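Local structure of putative D-lactate dehydrogenase (Chlamydomonas reinhardtii, 4ZGS) at residues Tyr134-Val139 with Gly190-Arg195; Ile209-Ala214 with Ile220-Leu225; Leu263-Val266 with Leu271-Ser274; Phe278-Leu281 with Gln285-Ala288. The protein acts as a chloroplast pyruvate reductase, probably forming D-lactate with a nicotinamide cofactor, and belongs to the D-isomer specific 2-hydroxyacid dehydrogenase family. All blocks are in the same frame, centred on the assembly; numbering follows the deposited sequence.

Contact 1. Residues Tyr134-Val139 with Gly190-Arg195; sequences YSPESV and GQQAAR. With NAD (nicotinamide-adenine-dinucleotide), chain I.
Glu137 and Gln192 mark the closest approach of the two backbones, with 6.0 Å between Glu137 CA and Gln192 CA where the first turn of helix 136-151 meets helix 188-200. Gln192 carries the largest share of the contact. Its CG rests 3.9 Å from Pro136 CB, and beyond that point the chain bends (chi2 -52°), which brings the amide back beside Glu137. There the carboxylate and the amide lie stacked, their planes 27° apart, with Glu137 OE2 3.8 Å from Gln192 CD. The amide oxygen is held from within its own helix: Arg195 NE donates to Gln192 OE1 at 2.7 Å with an N-H...O angle of 161°, the oxygen lying in the guanidinium plane, and Arg195 NH1 adds a weak second bond. With an alanine in place of Gln192, Arg195 would probably lose the acceptor that helps hold its guanidinium, and Pro136 and the flat side of the Glu137 carboxylate would lose their cover. The charged ends also serve the assembly, since Glu137 OE2 forms a salt bridge with Arg177 of the second subunit and Arg195 NH2 bonds to Ile200 O of that subunit. At the other end of the first segment, the edge of the Tyr134 ring faces the nicotinamide, Tyr134 CE2 standing 3.1 Å from NAD C5N. Helix 188-200 offers the amides of Ala188 and Ile189 to the cofactor, and Gly190 fits the last glycine of a GxGxxG pattern, so the arrangement is that of a Rossmann-type dinucleotide site, with helix 136-151 packed against its cofactor-binding helix through Pro136 and Glu137.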
# COMPACT_ATOMS: atom_id res chain seq x y z
N TYR A 134 -23.86 18.09 -13.00
CA TYR A 134 -22.89 17.18 -13.59
C TYR A 134 -23.63 16.07 -14.36
O TYR A 134 -24.80 15.82 -14.08
CB TYR A 134 -22.01 16.54 -12.50
CG TYR A 134 -21.66 17.44 -11.34
CD1 TYR A 134 -21.32 18.77 -11.52
CD2 TYR A 134 -21.68 16.94 -10.05
CE1 TYR A 134 -21.01 19.59 -10.43
CE2 TYR A 134 -21.37 17.74 -8.96
CZ TYR A 134 -21.03 19.07 -9.15
OH TYR A 134 -20.73 19.84 -8.05
N SER A 135 -22.97 15.42 -15.32
CA SER A 135 -23.54 14.25 -16.01
C SER A 135 -23.95 13.16 -15.05
O SER A 135 -23.13 12.60 -14.38
CB SER A 135 -22.54 13.63 -17.00
OG SER A 135 -22.02 14.57 -17.90
N PRO A 136 -25.24 12.85 -15.01
CA PRO A 136 -25.80 11.92 -14.03
C PRO A 136 -25.26 10.50 -14.26
O PRO A 136 -25.24 9.68 -13.34
CB PRO A 136 -27.31 11.99 -14.30
CG PRO A 136 -27.42 12.50 -15.70
CD PRO A 136 -26.26 13.43 -15.89
N GLU A 137 -24.82 10.22 -15.49
CA GLU A 137 -24.13 8.97 -15.76
C GLU A 137 -22.85 8.81 -14.97
O GLU A 137 -22.55 7.71 -14.50
CB GLU A 137 -23.81 8.83 -17.25
CG GLU A 137 -24.96 8.45 -18.09
CD GLU A 137 -25.76 9.63 -18.51
OE1 GLU A 137 -25.45 10.74 -18.00
OE2 GLU A 137 -26.72 9.42 -19.29
N SER A 138 -22.07 9.89 -14.85
CA SER A 138 -20.79 9.82 -14.15
C SER A 138 -20.96 9.31 -12.74
O SER A 138 -20.26 8.38 -12.33
CB SER A 138 -20.09 11.17 -14.11
OG SER A 138 -19.48 11.46 -15.35
N VAL A 139 -21.91 9.91 -12.03
CA VAL A 139 -22.16 9.60 -10.62
C VAL A 139 -22.75 8.20 -10.50
O VAL A 139 -22.23 7.37 -9.74
CB VAL A 139 -23.07 10.70 -9.97
CG1 VAL A 139 -23.39 10.39 -8.53
CG2 VAL A 139 -22.42 12.06 -10.09
N GLY A 190 -30.27 8.76 -9.60
CA GLY A 190 -30.92 7.50 -9.26
C GLY A 190 -31.54 6.83 -10.49
O GLY A 190 -31.42 5.60 -10.66
N GLN A 191 -32.13 7.63 -11.37
CA GLN A 191 -32.67 7.10 -12.63
C GLN A 191 -31.59 6.36 -13.42
O GLN A 191 -31.86 5.28 -13.98
CB GLN A 191 -33.29 8.23 -13.48
CG GLN A 191 -33.92 7.78 -14.78
CD GLN A 191 -34.42 8.97 -15.59
OE1 GLN A 191 -34.94 9.94 -15.04
NE2 GLN A 191 -34.23 8.92 -16.90
N GLN A 192 -30.39 6.94 -13.49
CA GLN A 192 -29.31 6.29 -14.21
C GLN A 192 -28.84 5.04 -13.46
O GLN A 192 -28.47 4.04 -14.08
CB GLN A 192 -28.13 7.24 -14.45
CG GLN A 192 -28.46 8.41 -15.38
CD GLN A 192 -29.09 7.93 -16.70
OE1 GLN A 192 -28.69 6.92 -17.26
NE2 GLN A 192 -30.08 8.65 -17.18
N ALA A 193 -28.88 5.08 -12.13
CA ALA A 193 -28.37 3.95 -11.36
C ALA A 193 -29.30 2.78 -11.61
O ALA A 193 -28.87 1.67 -11.87
CB ALA A 193 -28.25 4.28 -9.87
N ALA A 194 -30.59 3.08 -11.56
CA ALA A 194 -31.64 2.10 -11.90
C ALA A 194 -31.49 1.56 -13.33
O ALA A 194 -31.54 0.35 -13.52
CB ALA A 194 -32.98 2.71 -11.72
N ARG A 195 -31.26 2.44 -14.31
CA ARG A 195 -31.08 2.00 -15.69
C ARG A 195 -29.90 1.03 -15.80
O ARG A 195 -30.04 -0.06 -16.36
CB ARG A 195 -30.85 3.18 -16.65
CG ARG A 195 -30.60 2.73 -18.09
CD ARG A 195 -30.21 3.87 -19.04
NE ARG A 195 -28.98 4.56 -18.61
CZ ARG A 195 -27.75 4.06 -18.77
NH1 ARG A 195 -26.69 4.74 -18.35
NH2 ARG A 195 -27.58 2.86 -19.32
PA NAD I . -32.42 15.01 -8.45
O1A NAD I . -33.32 16.12 -8.04
O2A NAD I . -32.92 14.78 -9.83
O5B NAD I . -32.59 13.72 -7.52
C5B NAD I . -33.14 13.80 -6.21
C4B NAD I . -34.40 13.00 -6.10
O4B NAD I . -34.63 12.55 -4.69
C3B NAD I . -35.60 13.80 -6.49
O3B NAD I . -36.39 13.10 -7.50
C2B NAD I . -36.40 13.96 -5.29
O2B NAD I . -37.81 13.98 -5.64
C1B NAD I . -36.09 12.79 -4.44
N9A NAD I . -36.41 12.96 -3.08
C8A NAD I . -36.75 14.18 -2.42
N7A NAD I . -37.02 13.92 -1.07
C5A NAD I . -36.86 12.56 -0.88
C6A NAD I . -36.97 11.65 0.21
N6A NAD I . -37.34 12.11 1.51
N1A NAD I . -36.74 10.44 0.01
C2A NAD I . -36.42 9.90 -1.04
N3A NAD I . -36.27 10.56 -2.14
C4A NAD I . -36.47 11.95 -2.17
O3 NAD I . -30.89 15.48 -8.49
PN NAD I . -29.67 14.55 -8.94
O1N NAD I . -29.00 15.04 -10.16
O2N NAD I . -30.14 13.21 -9.36
O5D NAD I . -28.64 14.41 -7.73
C5D NAD I . -28.11 15.55 -7.03
C4D NAD I . -27.31 14.99 -5.92
O4D NAD I . -26.03 14.45 -6.42
C3D NAD I . -26.92 16.01 -4.93
O3D NAD I . -28.01 16.31 -4.02
C2D NAD I . -25.82 15.34 -4.23
O2D NAD I . -26.36 14.52 -3.18
C1D NAD I . -25.14 14.48 -5.24
N1N NAD I . -23.87 15.00 -5.56
C2N NAD I . -22.74 14.14 -5.59
C3N NAD I . -21.48 14.64 -5.89
C7N NAD I . -20.27 13.71 -5.91
O7N NAD I . -20.20 12.78 -5.13
N7N NAD I . -19.20 13.94 -6.82
C4N NAD I . -21.32 16.01 -6.17
C5N NAD I . -22.44 16.87 -6.15
C6N NAD I . -23.70 16.37 -5.85

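Contact 2. Residues Ile209-Ala214 with Ile220-Leu225; sequences IKPNPA and IPYVSL
Tyr222 OH is gripped by two groups: it accepts a hydrogen bond from Asn212 N at 3.1 Å, with an N-H...O angle of 162°, and shares a weak one with Thr186 OG1. The setting is the rim of the Rossmann-type NAD-binding domain, where the chain leaves strand 203-207, passes Asp208, a residue that binds NAD, and enters the short helix 213-216. After that helix it comes back through residues 220-225, and Tyr222 leans across to the outgoing limb. Its CG stands anti to the carbonyl carbon (chi1 -78°), a setting that lays the ring against Pro211. The proline meets one face through its backbone carbon: Pro211 CA sits 4.0 Å from the Tyr222 ring centroid, a CH-pi contact over the face, and lies toward the rim at 3.7 Å from Tyr222 CE2. Val215 and Glu216 of helix 213-216 also touch the tyrosine. One aromatic residue thus ties the two limbs together by a face and a hydroxyl at once, at the surface and with no other subunit involved. Asn212 bonds the same region to the dinucleotide fold, its ND2 reaching Thr186 O and Gln191 OE1. The other end of that amide serves as N-cap of helix 213-216: Asn212 OD1 accepts from Ala214 N at 2.8 Å, the donor tilted 25° from the carbonyl plane.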
# COMPACT_ATOMS: atom_id res chain seq x y z
N ILE A 209 -40.21 9.57 -2.99
CA ILE A 209 -41.40 10.18 -2.49
C ILE A 209 -42.29 10.39 -3.72
O ILE A 209 -43.51 10.18 -3.67
CB ILE A 209 -41.08 11.48 -1.71
CG1 ILE A 209 -42.16 11.77 -0.67
CG2 ILE A 209 -40.86 12.64 -2.67
CD1 ILE A 209 -42.55 10.56 0.15
N LYS A 210 -41.66 10.76 -4.84
CA LYS A 210 -42.35 10.87 -6.11
C LYS A 210 -41.76 9.91 -7.15
O LYS A 210 -40.56 9.98 -7.46
CB LYS A 210 -42.33 12.31 -6.63
CG LYS A 210 -43.25 12.47 -7.83
CD LYS A 210 -43.53 13.92 -8.12
CE LYS A 210 -44.63 14.06 -9.17
NZ LYS A 210 -45.01 15.49 -9.35
N PRO A 211 -42.58 8.96 -7.65
CA PRO A 211 -42.15 8.05 -8.73
C PRO A 211 -41.70 8.78 -10.01
O PRO A 211 -42.32 9.75 -10.43
CB PRO A 211 -43.42 7.23 -9.02
CG PRO A 211 -44.18 7.24 -7.74
CD PRO A 211 -43.92 8.61 -7.14
N ASN A 212 -40.63 8.29 -10.61
CA ASN A 212 -40.06 8.81 -11.86
C ASN A 212 -40.55 8.02 -13.07
O ASN A 212 -40.20 6.84 -13.22
CB ASN A 212 -38.53 8.79 -11.75
CG ASN A 212 -37.82 9.24 -13.01
OD1 ASN A 212 -38.36 9.21 -14.12
ND2 ASN A 212 -36.57 9.67 -12.84
N PRO A 213 -41.31 8.68 -13.97
CA PRO A 213 -41.98 7.96 -15.08
C PRO A 213 -40.98 7.21 -15.98
O PRO A 213 -41.32 6.18 -16.55
CB PRO A 213 -42.69 9.07 -15.86
CG PRO A 213 -42.02 10.35 -15.43
CD PRO A 213 -41.52 10.13 -14.03
N ALA A 214 -39.75 7.70 -16.06
CA ALA A 214 -38.68 7.02 -16.78
C ALA A 214 -38.26 5.72 -16.07
O ALA A 214 -37.73 4.78 -16.69
CB ALA A 214 -37.49 7.94 -16.98
N ILE A 220 -39.35 -0.93 -13.58
CA ILE A 220 -38.88 -1.05 -12.20
C ILE A 220 -39.95 -0.61 -11.21
O ILE A 220 -40.34 0.54 -11.20
CB ILE A 220 -37.63 -0.24 -11.98
CG1 ILE A 220 -36.48 -0.82 -12.80
CG2 ILE A 220 -37.31 -0.17 -10.48
CD1 ILE A 220 -35.26 0.07 -12.86
N PRO A 221 -40.40 -1.53 -10.34
CA PRO A 221 -41.46 -1.23 -9.37
C PRO A 221 -41.06 -0.30 -8.22
O PRO A 221 -39.94 -0.35 -7.72
CB PRO A 221 -41.83 -2.62 -8.82
CG PRO A 221 -40.63 -3.45 -9.04
CD PRO A 221 -39.94 -2.93 -10.26
N TYR A 222 -41.98 0.57 -7.82
CA TYR A 222 -41.85 1.37 -6.61
C TYR A 222 -42.47 0.72 -5.37
O TYR A 222 -43.60 0.24 -5.40
CB TYR A 222 -42.44 2.77 -6.84
CG TYR A 222 -41.50 3.63 -7.63
CD1 TYR A 222 -41.40 3.49 -9.02
CD2 TYR A 222 -40.66 4.55 -7.00
CE1 TYR A 222 -40.51 4.26 -9.75
CE2 TYR A 222 -39.79 5.33 -7.72
CZ TYR A 222 -39.71 5.18 -9.09
OH TYR A 222 -38.83 5.96 -9.79
N VAL A 223 -41.69 0.64 -4.30
CA VAL A 223 -42.15 0.04 -3.06
C VAL A 223 -41.88 1.01 -1.93
O VAL A 223 -41.35 2.09 -2.16
CB VAL A 223 -41.45 -1.29 -2.77
CG1 VAL A 223 -41.66 -2.26 -3.94
CG2 VAL A 223 -39.96 -1.06 -2.50
N SER A 224 -42.29 0.65 -0.72
CA SER A 224 -42.00 1.49 0.43
C SER A 224 -40.52 1.38 0.85
O SER A 224 -39.80 0.45 0.47
CB SER A 224 -42.95 1.17 1.60
OG SER A 224 -42.57 0.00 2.29
N LEU A 225 -40.05 2.38 1.59
CA LEU A 225 -38.67 2.39 2.04
C LEU A 225 -38.40 1.15 2.91
O LEU A 225 -37.40 0.44 2.71
CB LEU A 225 -38.35 3.68 2.80
CG LEU A 225 -36.89 3.85 3.21
CD1 LEU A 225 -35.97 3.54 2.06
CD2 LEU A 225 -36.68 5.24 3.69

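Contact 3. Residues Leu263-Val266 with Leu271-Ser274; sequences LINV and LIDS
Asn265 and Ile272 make the tight part of this contact. The two side chains come from opposite directions, and the end of the isoleucine fits against the amide, with Ile272 CD1 3.5 Å from Asn265 ND2 and 3.8 Å from Asn265 CB. Ile272 CG1 lies almost as near, at 3.6 Å from Asn265 ND2, so the isoleucine runs its outer two carbons along the nitrogen side of the amide. A further single contact comes from Leu271, whose CD1 lies 3.8 Å from Asn265 OD1. The fit is looser between Leu263 and Ile272, which meet tip to tip with 4.1 Å between Leu263 CD2 and Ile272 CD1. The backbones themselves remain well apart, 8.2 Å between Asn265 CA and Leu271 CA, and the side chains bridge that distance.

The asparagine amide is buried, yet both its ends find partners in the turn that joins the segments: OD1 accepts from Ser267 N, and ND2 donates to Arg268 O. Its CG lies anti to the backbone N (chi1 -175°), which directs the amide toward that turn. A leucine in its place would probably leave Ser267 N and Arg268 O without these buried mates and free the turn to shift. Leu237 and Leu291, on the strands either side of 261-265, also touch Ile272. Val266, just past the strand end, touches NAD. The whole is a strand-to-loop transition at the C-terminal edge of a parallel sheet, the place where Rossmann-type domains bind their dinucleotide.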
# COMPACT_ATOMS: atom_id res chain seq x y z
N LEU A 263 -24.24 -1.65 1.22
CA LEU A 263 -24.78 -0.29 1.19
C LEU A 263 -23.85 0.60 0.41
O LEU A 263 -22.66 0.59 0.64
CB LEU A 263 -24.97 0.24 2.61
CG LEU A 263 -25.36 1.70 2.77
CD1 LEU A 263 -26.64 1.93 2.01
CD2 LEU A 263 -25.56 1.97 4.25
N ILE A 264 -24.39 1.35 -0.55
CA ILE A 264 -23.59 2.26 -1.38
C ILE A 264 -24.09 3.67 -1.23
O ILE A 264 -25.27 3.94 -1.45
CB ILE A 264 -23.65 1.90 -2.84
CG1 ILE A 264 -23.15 0.47 -3.03
CG2 ILE A 264 -22.82 2.87 -3.63
CD1 ILE A 264 -21.73 0.29 -2.61
N ASN A 265 -23.21 4.58 -0.85
CA ASN A 265 -23.63 5.95 -0.78
C ASN A 265 -22.67 6.90 -1.48
O ASN A 265 -21.57 7.14 -1.01
CB ASN A 265 -23.78 6.31 0.69
CG ASN A 265 -24.33 7.68 0.88
OD1 ASN A 265 -24.92 8.25 -0.04
ND2 ASN A 265 -24.10 8.24 2.06
N VAL A 266 -23.10 7.40 -2.64
CA VAL A 266 -22.43 8.46 -3.38
C VAL A 266 -23.17 9.79 -3.33
O VAL A 266 -22.82 10.69 -4.09
CB VAL A 266 -22.18 8.07 -4.86
CG1 VAL A 266 -21.34 6.79 -4.92
CG2 VAL A 266 -23.51 7.88 -5.62
N LEU A 271 -26.80 11.28 4.93
CA LEU A 271 -27.80 10.23 4.80
C LEU A 271 -27.54 9.05 5.73
O LEU A 271 -28.43 8.26 5.99
CB LEU A 271 -27.86 9.71 3.37
CG LEU A 271 -28.17 10.75 2.29
CD1 LEU A 271 -28.05 10.12 0.94
CD2 LEU A 271 -29.56 11.29 2.52
N ILE A 272 -26.30 8.95 6.20
CA ILE A 272 -25.85 7.85 7.04
C ILE A 272 -25.37 8.32 8.39
O ILE A 272 -24.63 9.30 8.47
CB ILE A 272 -24.70 7.08 6.40
CG1 ILE A 272 -25.11 6.45 5.07
CG2 ILE A 272 -24.19 6.01 7.36
CD1 ILE A 272 -23.97 5.71 4.42
N ASP A 273 -25.77 7.64 9.45
CA ASP A 273 -25.22 7.96 10.76
C ASP A 273 -24.02 7.06 10.99
O ASP A 273 -24.16 5.88 11.30
CB ASP A 273 -26.27 7.78 11.85
CG ASP A 273 -25.70 7.82 13.26
OD1 ASP A 273 -24.56 8.32 13.48
OD2 ASP A 273 -26.41 7.36 14.17
N SER A 274 -22.83 7.65 10.88
CA SER A 274 -21.60 6.88 10.80
C SER A 274 -21.34 6.09 12.08
O SER A 274 -20.77 5.01 12.04
CB SER A 274 -20.42 7.82 10.55
OG SER A 274 -20.71 8.66 9.45

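Contact 4. Residues Phe278-Leu281 with Gln285-Ala288; sequences FDAL and QIGA
This is a buried helix-to-strand contact at the tight return of a beta-alpha-beta crossover, the unit made by strand 261-265, helix 277-283 and strand 286-291 in the Rossmann-type domain. Ala280 and Leu281, from the middle of the short helix onward, meet Gln285 and Ile286, where the chain sets off into the strand. The closeness of the backbones shows how abrupt the reversal is: both Ala280 CA to Gln285 CA and Leu281 CA to Ile286 CA measure 4.9 Å. Ile286 N donates to Ala280 O at 3.1 Å with an N-H...O angle of 148°, but it arrives from above the carbonyl plane, and Ser283 OG bonds to the same oxygen. The helix end is therefore tied both to its own turn and to the start of the next strand.

Apolar contacts accompany that bond. Ala280 CB points at the strand and lies 3.9 Å from Ile286 CG1, and Ile254 of helix 251-254 touches both residues. Gln285 contributes mainly its CB, 3.7 Å from Ala280 O; beyond it the chain bends (chi2 58°) and carries the amide off, so that NE2 donates to Ile254 O and Met257 O. Backbone bonds from Gln285 to Gly260 and from Gly287 to Val261 seat the new strand beside the old one. Leu281 starts out away from the strand, but its branch comes back: the two side chains cross at a slant, Leu281 CD2 lying 4.0 Å from Ile286 CG2 and 3.6 Å from Ile286 O.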
# COMPACT_ATOMS: atom_id res chain seq x y z
N PHE A 278 -20.35 0.65 12.61
CA PHE A 278 -19.36 -0.30 13.16
C PHE A 278 -20.02 -1.55 13.73
O PHE A 278 -19.62 -2.67 13.40
CB PHE A 278 -18.51 0.39 14.24
CG PHE A 278 -17.80 1.62 13.74
CD1 PHE A 278 -16.59 1.52 13.06
CD2 PHE A 278 -18.39 2.88 13.89
CE1 PHE A 278 -15.97 2.64 12.56
CE2 PHE A 278 -17.76 4.01 13.40
CZ PHE A 278 -16.55 3.89 12.73
N ASP A 279 -21.03 -1.36 14.58
CA ASP A 279 -21.75 -2.47 15.17
C ASP A 279 -22.29 -3.37 14.10
O ASP A 279 -22.18 -4.59 14.19
CB ASP A 279 -22.92 -1.98 16.01
CG ASP A 279 -22.49 -1.23 17.26
OD1 ASP A 279 -21.31 -1.37 17.69
OD2 ASP A 279 -23.35 -0.49 17.79
N ALA A 280 -22.83 -2.74 13.06
CA ALA A 280 -23.52 -3.45 11.99
C ALA A 280 -22.53 -4.18 11.12
O ALA A 280 -22.77 -5.31 10.71
CB ALA A 280 -24.34 -2.49 11.18
N LEU A 281 -21.39 -3.55 10.88
CA LEU A 281 -20.31 -4.18 10.14
C LEU A 281 -19.76 -5.39 10.88
O LEU A 281 -19.45 -6.42 10.29
CB LEU A 281 -19.18 -3.20 9.90
CG LEU A 281 -19.31 -2.22 8.75
CD1 LEU A 281 -18.17 -1.22 8.88
CD2 LEU A 281 -19.27 -2.96 7.42
N GLN A 285 -24.54 -7.47 9.88
CA GLN A 285 -25.78 -6.88 9.39
C GLN A 285 -25.51 -6.08 8.12
O GLN A 285 -26.19 -6.29 7.11
CB GLN A 285 -26.44 -6.01 10.45
CG GLN A 285 -27.79 -5.44 10.02
CD GLN A 285 -28.83 -6.52 9.62
OE1 GLN A 285 -28.61 -7.72 9.77
NE2 GLN A 285 -29.97 -6.06 9.10
N ILE A 286 -24.53 -5.17 8.16
CA ILE A 286 -24.03 -4.61 6.92
C ILE A 286 -22.84 -5.41 6.45
O ILE A 286 -21.79 -5.45 7.10
CB ILE A 286 -23.60 -3.15 7.04
CG1 ILE A 286 -24.80 -2.24 7.27
CG2 ILE A 286 -22.94 -2.72 5.76
CD1 ILE A 286 -24.44 -0.75 7.26
N GLY A 287 -22.99 -6.05 5.30
CA GLY A 287 -21.94 -6.88 4.76
C GLY A 287 -20.87 -6.10 4.01
O GLY A 287 -19.73 -6.54 3.93
N ALA A 288 -21.22 -4.95 3.44
CA ALA A 288 -20.21 -4.19 2.73
C ALA A 288 -20.61 -2.74 2.59
O ALA A 288 -21.78 -2.37 2.72
CB ALA A 288 -19.94 -4.81 1.36

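The four contacts lie at differing distances from NAD. Contact 1 touches the nicotinamide through Tyr134, and contact 3 meets the cofactor through Val266; the two are 17 Å apart between centres but join where Val139 CG1 packs 3.8 Å from Val266 CG2. Contact 2 flanks the cofactor, the Asn212 side chain about 6 Å from it, and meets contact 1 by packing, with Ala194 CB 3.7 Å from Ile220 CD1. Contact 4 lies away from the cofactor. It reaches contact 3 across neighbouring strands, Leu263 N to Ala288 O at 3.0 Å, with centres 12 Å apart.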